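Local structure of agarase (Pseudoalteromonas fuliginea, 6XJ9) at residues Arg119-Pro124 with Asp167-Ile172; Ala92-Asn97 with Tyr128-Ala133; Val103-Asp108 with Lys199-Lys204. The protein probably hydrolyses agarose, the galactan of red algal cell walls, as a family 50 glycoside hydrolase from a marine bacterium. One frame throughout, in Å; residues are numbered along the deposited sequence.

Interaction 1: residues Arg119-Pro124 with Asp167-Ile172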
loop_
_atom_site.group_PDB
_atom_site.type_symbol
_atom_site.label_atom_id
_atom_site.label_comp_id
_atom_site.label_asym_id
_atom_site.label_seq_id
_atom_site.Cartn_x
_atom_site.Cartn_y
_atom_site.Cartn_z
ATOM N N ARG A 119 20.584 -15.768 -10.139
ATOM C CA ARG A 119 19.901 -15.341 -8.921
ATOM C C ARG A 119 19.137 -14.048 -9.227
ATOM O O ARG A 119 19.372 -13.437 -10.266
ATOM C CB ARG A 119 20.906 -15.156 -7.780
ATOM C CG ARG A 119 21.620 -16.432 -7.344
ATOM C CD ARG A 119 22.892 -16.155 -6.562
ATOM N NE ARG A 119 23.466 -17.381 -6.011
ATOM C CZ ARG A 119 24.482 -18.069 -6.531
ATOM N NH1 ARG A 119 25.073 -17.672 -7.649
ATOM N NH2 ARG A 119 24.897 -19.167 -5.930
ATOM N N SER A 120 18.198 -13.650 -8.351
ATOM C CA SER A 120 17.380 -12.462 -8.567
ATOM C C SER A 120 16.957 -11.838 -7.237
ATOM O O SER A 120 16.755 -12.535 -6.251
ATOM C CB SER A 120 16.172 -12.779 -9.425
ATOM O OG SER A 120 15.463 -11.587 -9.749
ATOM N N VAL A 121 16.795 -10.513 -7.222
ATOM C CA VAL A 121 16.278 -9.830 -6.045
ATOM C C VAL A 121 15.624 -8.518 -6.475
ATOM O O VAL A 121 15.957 -7.969 -7.522
ATOM C CB VAL A 121 17.377 -9.609 -4.984
ATOM C CG1 VAL A 121 18.364 -8.525 -5.393
ATOM C CG2 VAL A 121 16.786 -9.291 -3.619
ATOM N N ASN A 122 14.692 -8.020 -5.654
ATOM C CA ASN A 122 14.133 -6.700 -5.879
ATOM C C ASN A 122 14.949 -5.667 -5.102
ATOM O O ASN A 122 15.270 -5.897 -3.945
ATOM C CB ASN A 122 12.641 -6.639 -5.533
ATOM C CG ASN A 122 12.036 -5.282 -5.845
ATOM O OD1 ASN A 122 12.231 -4.321 -5.103
ATOM N ND2 ASN A 122 11.295 -5.187 -6.937
ATOM N N VAL A 123 15.266 -4.541 -5.759
ATOM C CA VAL A 123 15.904 -3.381 -5.149
ATOM C C VAL A 123 14.883 -2.247 -5.110
ATOM O O VAL A 123 14.679 -1.565 -6.114
ATOM C CB VAL A 123 17.170 -2.922 -5.907
ATOM C CG1 VAL A 123 17.870 -1.752 -5.218
ATOM C CG2 VAL A 123 18.144 -4.053 -6.191
ATOM N N PRO A 124 14.270 -1.982 -3.930
ATOM C CA PRO A 124 13.305 -0.896 -3.766
ATOM C C PRO A 124 13.916 0.461 -4.112
ATOM O O PRO A 124 15.124 0.643 -4.020
ATOM C CB PRO A 124 12.979 -0.894 -2.262
ATOM C CG PRO A 124 13.409 -2.258 -1.758
ATOM C CD PRO A 124 14.515 -2.721 -2.681
ATOM N N ASP A 167 20.448 -7.389 8.586
ATOM C CA ASP A 167 19.773 -6.232 8.027
ATOM C C ASP A 167 19.972 -6.200 6.510
ATOM O O ASP A 167 19.803 -5.156 5.888
ATOM C CB ASP A 167 20.218 -4.955 8.750
ATOM C CG ASP A 167 21.624 -4.476 8.412
ATOM O OD1 ASP A 167 22.436 -5.299 7.978
ATOM O OD2 ASP A 167 21.897 -3.266 8.591
ATOM N N GLU A 168 20.325 -7.350 5.921
ATOM C CA GLU A 168 20.709 -7.427 4.517
ATOM C C GLU A 168 19.703 -8.306 3.781
ATOM O O GLU A 168 18.833 -8.912 4.404
ATOM C CB GLU A 168 22.126 -7.996 4.378
ATOM C CG GLU A 168 23.196 -7.157 5.066
ATOM C CD GLU A 168 24.635 -7.651 4.966
ATOM O OE1 GLU A 168 24.839 -8.842 4.653
ATOM O OE2 GLU A 168 25.560 -6.833 5.194
ATOM N N VAL A 169 19.858 -8.403 2.456
ATOM C CA VAL A 169 18.902 -9.115 1.625
ATOM C C VAL A 169 19.625 -10.183 0.812
ATOM O O VAL A 169 20.494 -9.881 -0.011
ATOM C CB VAL A 169 18.147 -8.154 0.686
ATOM C CG1 VAL A 169 17.031 -8.881 -0.058
ATOM C CG2 VAL A 169 17.621 -6.934 1.424
ATOM N N GLN A 170 19.204 -11.430 1.010
ATOM C CA GLN A 170 19.759 -12.522 0.236
ATOM C C GLN A 170 19.105 -12.555 -1.148
ATOM O O GLN A 170 17.890 -12.436 -1.271
ATOM C CB GLN A 170 19.579 -13.846 0.976
ATOM C CG GLN A 170 20.215 -15.014 0.238
ATOM C CD GLN A 170 20.119 -16.348 0.941
ATOM O OE1 GLN A 170 19.449 -16.508 1.963
ATOM N NE2 GLN A 170 20.793 -17.334 0.377
ATOM N N PHE A 171 19.931 -12.725 -2.191
ATOM C CA PHE A 171 19.426 -13.007 -3.527
ATOM C C PHE A 171 18.651 -14.322 -3.504
ATOM O O PHE A 171 18.999 -15.244 -2.763
ATOM C CB PHE A 171 20.571 -13.123 -4.541
ATOM C CG PHE A 171 21.104 -11.820 -5.086
ATOM C CD1 PHE A 171 22.122 -11.138 -4.432
ATOM C CD2 PHE A 171 20.605 -11.286 -6.264
ATOM C CE1 PHE A 171 22.627 -9.952 -4.942
ATOM C CE2 PHE A 171 21.120 -10.105 -6.780
ATOM C CZ PHE A 171 22.124 -9.435 -6.113
ATOM N N ILE A 172 17.614 -14.403 -4.349
ATOM C CA ILE A 172 16.856 -15.634 -4.526
ATOM C C ILE A 172 17.513 -16.473 -5.619
ATOM O O ILE A 172 17.679 -16.011 -6.749
ATOM C CB ILE A 172 15.379 -15.320 -4.855
ATOM C CG1 ILE A 172 14.747 -14.351 -3.847
ATOM C CG2 ILE A 172 14.574 -16.596 -4.996
ATOM C CD1 ILE A 172 14.821 -14.805 -2.398
#

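Interaction 2: residues Ala92-Asn97 with Tyr128-Ala133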
loop_
_atom_site.group_PDB
_atom_site.type_symbol
_atom_site.label_atom_id
_atom_site.label_comp_id
_atom_site.label_asym_id
_atom_site.label_seq_id
_atom_site.Cartn_x
_atom_site.Cartn_y
_atom_site.Cartn_z
ATOM N N ALA A 92 28.753 -9.826 -2.257
ATOM C CA ALA A 92 27.843 -8.830 -1.713
ATOM C C ALA A 92 27.870 -7.567 -2.565
ATOM O O ALA A 92 28.940 -7.122 -2.983
ATOM C CB ALA A 92 28.234 -8.527 -0.291
ATOM N N PHE A 93 26.682 -6.996 -2.799
ATOM C CA PHE A 93 26.534 -5.764 -3.556
ATOM C C PHE A 93 25.852 -4.713 -2.686
ATOM O O PHE A 93 24.809 -4.974 -2.090
ATOM C CB PHE A 93 25.689 -6.002 -4.812
ATOM C CG PHE A 93 26.217 -7.032 -5.781
ATOM C CD1 PHE A 93 26.115 -8.388 -5.510
ATOM C CD2 PHE A 93 26.801 -6.648 -6.980
ATOM C CE1 PHE A 93 26.589 -9.336 -6.408
ATOM C CE2 PHE A 93 27.276 -7.597 -7.877
ATOM C CZ PHE A 93 27.169 -8.940 -7.592
ATOM N N GLU A 94 26.439 -3.515 -2.630
ATOM C CA GLU A 94 25.798 -2.400 -1.956
ATOM C C GLU A 94 25.109 -1.527 -3.001
ATOM O O GLU A 94 25.781 -0.922 -3.841
ATOM C CB GLU A 94 26.814 -1.610 -1.136
ATOM C CG GLU A 94 26.938 -2.104 0.287
ATOM C CD GLU A 94 27.731 -1.155 1.167
ATOM O OE1 GLU A 94 28.961 -1.060 0.963
ATOM O OE2 GLU A 94 27.112 -0.492 2.026
ATOM N N LEU A 95 23.768 -1.492 -2.939
ATOM C CA LEU A 95 22.939 -1.021 -4.041
ATOM C C LEU A 95 21.875 -0.055 -3.538
ATOM O O LEU A 95 21.211 -0.318 -2.542
ATOM C CB LEU A 95 22.264 -2.214 -4.737
ATOM C CG LEU A 95 23.193 -3.288 -5.308
ATOM C CD1 LEU A 95 22.405 -4.503 -5.780
ATOM C CD2 LEU A 95 24.061 -2.740 -6.435
ATOM N N ALA A 96 21.705 1.043 -4.275
ATOM C CA ALA A 96 20.576 1.940 -4.106
ATOM C C ALA A 96 19.797 2.010 -5.415
ATOM O O ALA A 96 20.249 1.500 -6.434
ATOM C CB ALA A 96 21.060 3.305 -3.681
ATOM N N ASN A 97 18.626 2.653 -5.379
ATOM C CA ASN A 97 17.820 2.794 -6.578
ATOM C C ASN A 97 17.260 4.214 -6.621
ATOM O O ASN A 97 16.277 4.518 -5.953
ATOM C CB ASN A 97 16.768 1.682 -6.655
ATOM C CG ASN A 97 15.703 1.908 -7.706
ATOM O OD1 ASN A 97 15.811 2.815 -8.524
ATOM N ND2 ASN A 97 14.668 1.088 -7.683
ATOM N N TYR A 128 20.839 2.818 0.218
ATOM C CA TYR A 128 21.726 1.679 0.075
ATOM C C TYR A 128 21.372 0.563 1.053
ATOM O O TYR A 128 21.142 0.795 2.242
ATOM C CB TYR A 128 23.180 2.138 0.199
ATOM C CG TYR A 128 23.694 2.877 -1.010
ATOM C CD1 TYR A 128 24.210 2.186 -2.095
ATOM C CD2 TYR A 128 23.653 4.260 -1.079
ATOM C CE1 TYR A 128 24.674 2.853 -3.217
ATOM C CE2 TYR A 128 24.115 4.945 -2.192
ATOM C CZ TYR A 128 24.633 4.235 -3.262
ATOM O OH TYR A 128 25.094 4.890 -4.366
ATOM N N ASN A 129 21.351 -0.659 0.516
ATOM C CA ASN A 129 21.205 -1.883 1.281
ATOM C C ASN A 129 22.205 -2.891 0.733
ATOM O O ASN A 129 22.710 -2.718 -0.377
ATOM C CB ASN A 129 19.765 -2.403 1.202
ATOM C CG ASN A 129 18.800 -1.457 1.877
ATOM O OD1 ASN A 129 18.679 -1.461 3.101
ATOM N ND2 ASN A 129 18.139 -0.616 1.096
ATOM N N THR A 130 22.474 -3.941 1.512
ATOM C CA THR A 130 23.371 -4.992 1.061
ATOM C C THR A 130 22.556 -6.197 0.602
ATOM O O THR A 130 21.643 -6.650 1.295
ATOM C CB THR A 130 24.474 -5.291 2.087
ATOM O OG1 THR A 130 25.322 -4.143 2.123
ATOM C CG2 THR A 130 25.324 -6.484 1.709
ATOM N N TYR A 131 22.906 -6.679 -0.594
ATOM C CA TYR A 131 22.324 -7.851 -1.226
ATOM C C TYR A 131 23.434 -8.875 -1.401
ATOM O O TYR A 131 24.486 -8.557 -1.954
ATOM C CB TYR A 131 21.693 -7.457 -2.564
ATOM C CG TYR A 131 20.650 -6.384 -2.403
ATOM C CD1 TYR A 131 21.006 -5.046 -2.280
ATOM C CD2 TYR A 131 19.306 -6.716 -2.308
ATOM C CE1 TYR A 131 20.047 -4.061 -2.091
ATOM C CE2 TYR A 131 18.339 -5.745 -2.118
ATOM C CZ TYR A 131 18.708 -4.414 -2.018
ATOM O OH TYR A 131 17.735 -3.474 -1.835
ATOM N N TYR A 132 23.211 -10.091 -0.899
ATOM C CA TYR A 132 24.298 -11.055 -0.896
ATOM C C TYR A 132 23.845 -12.388 -1.485
ATOM O O TYR A 132 22.662 -12.731 -1.467
ATOM C CB TYR A 132 24.897 -11.173 0.507
ATOM C CG TYR A 132 23.970 -11.820 1.502
ATOM C CD1 TYR A 132 23.825 -13.202 1.546
ATOM C CD2 TYR A 132 23.237 -11.056 2.397
ATOM C CE1 TYR A 132 22.968 -13.810 2.449
ATOM C CE2 TYR A 132 22.381 -11.654 3.312
ATOM C CZ TYR A 132 22.248 -13.032 3.333
ATOM O OH TYR A 132 21.410 -13.638 4.225
ATOM N N ALA A 133 24.816 -13.121 -2.028
ATOM C CA ALA A 133 24.614 -14.456 -2.552
ATOM C C ALA A 133 25.751 -15.340 -2.049
ATOM O O ALA A 133 26.910 -15.073 -2.352
ATOM C CB ALA A 133 24.593 -14.384 -4.061
HETATM O O HOH W 1 18.616 -0.988 -1.867
#

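Interaction 3: residues Val103-Asp108 with Lys199-Lys204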
loop_
_atom_site.group_PDB
_atom_site.type_symbol
_atom_site.label_atom_id
_atom_site.label_comp_id
_atom_site.label_asym_id
_atom_site.label_seq_id
_atom_site.Cartn_x
_atom_site.Cartn_y
_atom_site.Cartn_z
ATOM N N VAL A 103 13.301 -2.287 -8.899
ATOM C CA VAL A 103 13.954 -3.032 -9.962
ATOM C C VAL A 103 14.265 -4.435 -9.459
ATOM O O VAL A 103 14.958 -4.597 -8.454
ATOM C CB VAL A 103 15.206 -2.335 -10.538
ATOM C CG1 VAL A 103 16.302 -2.133 -9.495
ATOM C CG2 VAL A 103 15.762 -3.097 -11.738
ATOM N N GLN A 104 13.732 -5.428 -10.180
ATOM C CA GLN A 104 14.158 -6.806 -10.048
ATOM C C GLN A 104 15.394 -6.991 -10.916
ATOM O O GLN A 104 15.295 -6.991 -12.143
ATOM C CB GLN A 104 13.054 -7.780 -10.483
ATOM C CG GLN A 104 13.484 -9.236 -10.402
ATOM C CD GLN A 104 12.370 -10.209 -10.699
ATOM O OE1 GLN A 104 11.273 -9.830 -11.096
ATOM N NE2 GLN A 104 12.648 -11.483 -10.512
ATOM N N ILE A 105 16.550 -7.153 -10.259
ATOM C CA ILE A 105 17.786 -7.446 -10.973
ATOM C C ILE A 105 17.971 -8.960 -11.044
ATOM O O ILE A 105 17.545 -9.700 -10.161
ATOM C CB ILE A 105 19.005 -6.746 -10.334
ATOM C CG1 ILE A 105 19.144 -7.092 -8.848
ATOM C CG2 ILE A 105 18.943 -5.244 -10.553
ATOM C CD1 ILE A 105 20.384 -6.537 -8.188
ATOM N N TYR A 106 18.581 -9.400 -12.141
ATOM C CA TYR A 106 19.022 -10.771 -12.283
ATOM C C TYR A 106 20.539 -10.757 -12.153
ATOM O O TYR A 106 21.204 -9.920 -12.769
ATOM C CB TYR A 106 18.553 -11.327 -13.630
ATOM C CG TYR A 106 17.060 -11.549 -13.699
ATOM C CD1 TYR A 106 16.195 -10.496 -13.960
ATOM C CD2 TYR A 106 16.517 -12.810 -13.499
ATOM C CE1 TYR A 106 14.820 -10.690 -14.011
ATOM C CE2 TYR A 106 15.146 -13.025 -13.562
ATOM C CZ TYR A 106 14.294 -11.953 -13.805
ATOM O OH TYR A 106 12.937 -12.149 -13.862
ATOM N N LEU A 107 21.055 -11.665 -11.313
ATOM C CA LEU A 107 22.481 -11.792 -11.095
ATOM C C LEU A 107 22.933 -13.118 -11.697
ATOM O O LEU A 107 22.590 -14.184 -11.185
ATOM C CB LEU A 107 22.773 -11.699 -9.593
ATOM C CG LEU A 107 24.159 -12.163 -9.141
ATOM C CD1 LEU A 107 25.250 -11.308 -9.763
ATOM C CD2 LEU A 107 24.264 -12.124 -7.620
ATOM N N ASP A 108 23.659 -13.027 -12.818
ATOM C CA ASP A 108 24.210 -14.200 -13.474
ATOM C C ASP A 108 25.725 -14.214 -13.288
ATOM O O ASP A 108 26.399 -13.221 -13.552
ATOM C CB ASP A 108 23.818 -14.284 -14.946
ATOM C CG ASP A 108 22.350 -14.593 -15.135
ATOM O OD1 ASP A 108 21.532 -13.657 -15.001
ATOM O OD2 ASP A 108 22.041 -15.764 -15.401
ATOM N N LYS A 199 14.585 1.280 -15.741
ATOM C CA LYS A 199 14.967 1.064 -14.355
ATOM C C LYS A 199 16.354 1.662 -14.138
ATOM O O LYS A 199 17.080 1.890 -15.103
ATOM C CB LYS A 199 14.956 -0.430 -14.016
ATOM C CG LYS A 199 13.705 -1.184 -14.459
ATOM C CD LYS A 199 12.430 -0.585 -13.915
ATOM C CE LYS A 199 11.885 -1.323 -12.718
ATOM N NZ LYS A 199 11.209 -2.593 -13.070
ATOM N N GLU A 200 16.686 1.932 -12.869
ATOM C CA GLU A 200 17.966 2.518 -12.506
ATOM C C GLU A 200 18.561 1.770 -11.319
ATOM O O GLU A 200 17.846 1.150 -10.527
ATOM C CB GLU A 200 17.789 3.965 -12.063
ATOM C CG GLU A 200 17.553 4.941 -13.203
ATOM C CD GLU A 200 17.600 6.384 -12.725
ATOM O OE1 GLU A 200 16.719 7.166 -13.119
ATOM O OE2 GLU A 200 18.517 6.718 -11.954
ATOM N N LEU A 201 19.882 1.880 -11.174
ATOM C CA LEU A 201 20.559 1.210 -10.079
ATOM C C LEU A 201 21.845 1.965 -9.768
ATOM O O LEU A 201 22.544 2.420 -10.677
ATOM C CB LEU A 201 20.836 -0.237 -10.495
ATOM C CG LEU A 201 21.391 -1.160 -9.414
ATOM C CD1 LEU A 201 20.315 -1.540 -8.404
ATOM C CD2 LEU A 201 21.985 -2.400 -10.050
ATOM N N ALA A 202 22.122 2.103 -8.467
ATOM C CA ALA A 202 23.366 2.692 -7.997
ATOM C C ALA A 202 24.191 1.622 -7.286
ATOM O O ALA A 202 23.713 0.974 -6.362
ATOM C CB ALA A 202 23.066 3.872 -7.095
ATOM N N ILE A 203 25.436 1.442 -7.738
ATOM C CA ILE A 203 26.318 0.424 -7.197
ATOM C C ILE A 203 27.473 1.103 -6.458
ATOM O O ILE A 203 28.317 1.749 -7.078
ATOM C CB ILE A 203 26.801 -0.492 -8.335
ATOM C CG1 ILE A 203 25.617 -1.067 -9.122
ATOM C CG2 ILE A 203 27.733 -1.575 -7.807
ATOM C CD1 ILE A 203 25.993 -1.687 -10.451
ATOM N N LYS A 204 27.489 0.940 -5.128
ATOM C CA LYS A 204 28.470 1.567 -4.252
ATOM C C LYS A 204 29.695 0.669 -4.090
ATOM O O LYS A 204 30.816 1.174 -4.084
ATOM C CB LYS A 204 27.858 1.892 -2.885
ATOM C CG LYS A 204 28.815 2.501 -1.866
ATOM C CD LYS A 204 28.139 2.999 -0.608
ATOM C CE LYS A 204 27.397 4.300 -0.822
ATOM N NZ LYS A 204 26.927 4.873 0.460
HETATM O O HOH W 2 12.682 -4.977 -12.957
#

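Interaction 1: residues Arg119-Pro124 with Asp167-Ile172
An antiparallel bridge between Ser-120 and Ile-172 joins two strands of the beta-rich, carbohydrate-binding-module-like domain. The pair is of the hydrogen-bonded kind: Ser-120 N donates a hydrogen bond to Ile-172 O at 2.9 Å, and Ile-172 N returns a bond of 2.8 Å to Ser-120 O. The second is the straighter, with 161° at the hydrogen against 146° in the first. Ile-172 O also receives a CA-H...O contact from Arg-119, CA to O 3.2 Å, while the arginine chain runs on extended and carries its guanidinium away. Ser-120 OG turns elsewhere, bonding to Ile-105 O and Gln-104 NE2. On the same face as that hydroxyl, Ile-172 packs against His-680, Pro-681 and His-685 of a loop far along the chain.

Strand 169-174 is interrupted along its length: Val-169 has backbone bonds to Thr-130 and Tyr-132 of strand 128-134, and Ile-172 pairs with strand 116-123. The segment lies between strand 128-134, parallel to it, and strand 116-123, antiparallel to it, consistent with a link between the two layers of a beta-sandwich.

Val-121 packs beside this stretch, between Val-169 and Phe-171. With chi1 at 73°, its CG1 is wedged between the backbone N and carbonyl directions and comes over one face of the Phe-171 ring, 3.9 Å from the centroid, a CH-pi contact. CG2, anti to the backbone N, meets Val-169 CG1 at 3.6 Å. Ser-120 N lies at the edge of the Phe-171 ring, in its plane, and Arg-119 CB touches Phe-171 CB at 3.8 Å. Beyond the ring, Leu-107 of strand 103-111 packs against the phenylalanine.

Interaction 2: residues Ala92-Asn97 with Tyr128-Ala133
Tyr-128 lays its ring squarely over Ala-96: the methyl CB stands 3.5 Å from the ring centroid and only 3° off the normal, a CH-pi contact, while Lys-204 adds a cation-pi interaction. Asn-129 pairs with Leu-95 through two backbone bonds. Its ND2 donates to a water that also bonds Leu-95 O and Tyr-131 OH, and its OD1 accepts a hydrogen bond from Tyr-128 N of the second subunit. Thr-130 falls in a non-hydrogen-bonded pair with Glu-94; its OG1 sits 3.2 Å from Glu-94 CG, and the carboxylate reaches on to Ser-205. At Tyr-131 the ladder closes again: Phe-93 N bonds Tyr-131 O at 2.8 Å, and Tyr-131 N bonds Phe-93 O at 3.0 Å. The Tyr-131 ring, swung beside its own backbone N (chi1 -57°), meets Leu-95 CD1 obliquely at its CD1, 3.8 Å away. Tyr-132 touches Ala-92, CB to CB at 4.3 Å, before its ring leaves to stack on Trp-164. Four nearly straight backbone bonds thus carry this antiparallel ladder between strands 89-97 and 128-134 of the carbohydrate-binding-module-like domain, and one water ties Asn-129 ND2, Leu-95 O and Tyr-131 OH together on a largely buried pair of strands.

Interaction 3: residues Val103-Asp108 with Lys199-Lys204
Val-103 meets Lys-199 between strands that face each other, as in the two layers of a beta-sandwich: the axes of segments 103-108 and 199-204 approach to 7.9 Å and run 69° apart, so side chains and a water bridge the gap. Val-103 CG2, anti to its own N, touches Lys-199 CB at 3.6 Å as the two side chains run antiparallel alongside one another. Its CG1 lies 3.8 Å from Glu-200 O and 4.2 Å from Leu-201 CD1. The lysine chain bends at three successive torsions, which folds CE back to 3.8 Å from Val-103 CA and sets NZ near the start of the strand. There a water accepts from both Lys-199 NZ, at 2.8 Å, and Gln-104 N, at 3.0 Å, while NZ also forms a salt bridge with Glu-647. A leucine in place of Lys-199 would probably leave Glu-647 without its charged mate and the water with no ammonium to hold it near Gln-104 N. Two residues after Val-103, Ile-105 lies beside Leu-95 of strand 89-97, and its CG2 branch meets Leu-201 CD2 at 4.2 Å, the two side chains roughly perpendicular to each other.

Interactions 2 and 3 are buried, interaction 1 partly so, and none has a fully exposed touching residue. Interactions 1 and 2 are pairings of neighbouring strands, but 2 is a regular four-bond ladder where 1 has a single bridge and leans on aliphatic and aromatic packing. Interaction 3 runs between layers, with apolar contacts and a water in place of backbone pairing. The three share a framework: Val-169 N probably bonds Thr-130 O between interactions 1 and 2, Val-123 N probably bonds Val-103 O between 1 and 3, and Ala-202 N probably bonds Ala-96 O between 2 and 3. Asn-129 of interaction 2 and Asp-167 of segment 167-172 both bond the second subunit.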